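Local coordinates for kelch repeat and BTB domain-containing protein A55 (Vaccinia virus WR, PDB 6I2M) that probably serves as a substrate-specific adapter that links host target proteins to CUL3-containing E3 ubiquitin ligases, this chain comprising its BTB and BACK regions, at residues 127-130 and 131-135. Sequence-based numbering, arbitrary orientation.
Sequences YIYA and DKYNN
Tyr133 lies obliquely against Tyr129 of helix 120-132. Its CB rests 3.7 Å from Tyr129 O, and with chi1 at -70° the ring leaves on the side opposite its own carbonyl carbon, pointing outward across the helix beside the Tyr129 ring. There Tyr133 CD2 meets Tyr129 O, which lies at the ring edge in its plane, and Tyr129 CE1, 3.5 Å away. Tyr133 CE2 lies 3.8 Å from Tyr129 CD1. The side chains cross at about a right angle, yet the ring planes are turned by just 37°. Tyr129 O accepts two hydrogen bonds, from Tyr133 N (3.0 Å) and, above the carbonyl plane, from Lys132 N (3.2 Å). The chain then turns through Asn134, whose phi and psi are both positive; Asp131 O and Asn134 ND2 hydrogen-bond to the chain of another protein. Asn135 N reaches a lone pair of Ala130 O at 3.0 Å, spanning the turn to helix 136-147. Asn135 is the N-cap of that helix: its OD1 accepts a hydrogen bond from Ile138 N, and its ND2 is hydrogen-bonded to Glu111 OE2. Tyr129 packs on Lys92 and Leu95 and hydrogen-bonds Ser96 through OH; Tyr133 also touches Ser96, placing this helix-to-helix corner of the BACK region against helix 91-101.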
loop_
_atom_site.group_PDB
_atom_site.type_symbol
_atom_site.label_atom_id
_atom_site.label_comp_id
_atom_site.label_asym_id
_atom_site.label_seq_id
_atom_site.Cartn_x
_atom_site.Cartn_y
_atom_site.Cartn_z
ATOM N N TYR A 127 8.364 -28.007 19.206
ATOM C CA TYR A 127 7.572 -28.282 20.410
ATOM C C TYR A 127 8.131 -27.535 21.624
ATOM O O TYR A 127 7.366 -26.881 22.334
ATOM C CB TYR A 127 7.461 -29.795 20.680
ATOM C CG TYR A 127 6.840 -30.147 22.017
ATOM C CD1 TYR A 127 5.461 -30.135 22.195
ATOM C CD2 TYR A 127 7.636 -30.507 23.102
ATOM C CE1 TYR A 127 4.886 -30.452 23.426
ATOM C CE2 TYR A 127 7.074 -30.819 24.340
ATOM C CZ TYR A 127 5.697 -30.796 24.496
ATOM O OH TYR A 127 5.140 -31.114 25.710
ATOM N N ILE A 128 9.461 -27.643 21.859
ATOM C CA ILE A 128 10.185 -26.986 22.960
ATOM C C ILE A 128 10.079 -25.453 22.806
ATOM O O ILE A 128 9.988 -24.737 23.806
ATOM C CB ILE A 128 11.662 -27.493 23.059
ATOM C CG1 ILE A 128 11.735 -29.043 23.017
ATOM C CG2 ILE A 128 12.367 -26.946 24.317
ATOM C CD1 ILE A 128 13.076 -29.633 22.548
ATOM N N TYR A 129 10.045 -24.976 21.543
ATOM C CA TYR A 129 9.897 -23.570 21.168
ATOM C C TYR A 129 8.513 -23.040 21.574
ATOM O O TYR A 129 8.427 -22.016 22.252
ATOM C CB TYR A 129 10.142 -23.392 19.653
ATOM C CG TYR A 129 9.675 -22.063 19.102
ATOM C CD1 TYR A 129 10.373 -20.890 19.369
ATOM C CD2 TYR A 129 8.528 -21.977 18.316
ATOM C CE1 TYR A 129 9.941 -19.663 18.876
ATOM C CE2 TYR A 129 8.084 -20.752 17.819
ATOM C CZ TYR A 129 8.796 -19.597 18.099
ATOM O OH TYR A 129 8.374 -18.384 17.610
ATOM N N ALA A 130 7.438 -23.743 21.161
ATOM C CA ALA A 130 6.049 -23.385 21.457
ATOM C C ALA A 130 5.694 -23.541 22.944
ATOM O O ALA A 130 4.763 -22.887 23.417
ATOM C CB ALA A 130 5.105 -24.202 20.593
ATOM N N ASP A 131 6.443 -24.391 23.678
ATOM C CA ASP A 131 6.271 -24.622 25.116
ATOM C C ASP A 131 6.847 -23.446 25.918
ATOM O O ASP A 131 6.421 -23.208 27.049
ATOM C CB ASP A 131 6.939 -25.944 25.535
ATOM C CG ASP A 131 6.690 -26.357 26.975
ATOM O OD1 ASP A 131 5.517 -26.606 27.328
ATOM O OD2 ASP A 131 7.671 -26.440 27.745
ATOM N N LYS A 132 7.814 -22.717 25.327
ATOM C CA LYS A 132 8.463 -21.554 25.935
ATOM C C LYS A 132 7.714 -20.260 25.584
ATOM O O LYS A 132 7.590 -19.382 26.440
ATOM C CB LYS A 132 9.933 -21.467 25.474
ATOM C CG LYS A 132 10.795 -20.492 26.271
ATOM C CD LYS A 132 12.135 -20.249 25.592
ATOM C CE LYS A 132 12.953 -19.205 26.310
ATOM N NZ LYS A 132 14.245 -18.952 25.622
ATOM N N TYR A 133 7.224 -20.146 24.332
ATOM C CA TYR A 133 6.532 -18.958 23.825
ATOM C C TYR A 133 4.990 -19.052 23.886
ATOM O O TYR A 133 4.302 -18.231 23.272
ATOM C CB TYR A 133 7.029 -18.614 22.408
ATOM C CG TYR A 133 8.454 -18.101 22.381
ATOM C CD1 TYR A 133 8.728 -16.738 22.421
ATOM C CD2 TYR A 133 9.533 -18.981 22.322
ATOM C CE1 TYR A 133 10.039 -16.260 22.400
ATOM C CE2 TYR A 133 10.847 -18.516 22.300
ATOM C CZ TYR A 133 11.095 -17.155 22.338
ATOM O OH TYR A 133 12.391 -16.698 22.316
ATOM N N ASN A 134 4.461 -20.026 24.666
ATOM C CA ASN A 134 3.034 -20.282 24.928
ATOM C C ASN A 134 2.142 -20.284 23.656
ATOM O O ASN A 134 1.020 -19.768 23.678
ATOM C CB ASN A 134 2.502 -19.296 25.994
ATOM C CG ASN A 134 1.298 -19.762 26.791
ATOM O OD1 ASN A 134 0.743 -20.852 26.585
ATOM N ND2 ASN A 134 0.867 -18.934 27.730
ATOM N N ASN A 135 2.646 -20.880 22.557
ATOM C CA ASN A 135 1.915 -20.981 21.292
ATOM C C ASN A 135 1.237 -22.352 21.224
ATOM O O ASN A 135 1.805 -23.296 20.671
ATOM C CB ASN A 135 2.854 -20.743 20.096
ATOM C CG ASN A 135 2.148 -20.496 18.782
ATOM O OD1 ASN A 135 1.419 -21.345 18.258
ATOM N ND2 ASN A 135 2.370 -19.327 18.205
#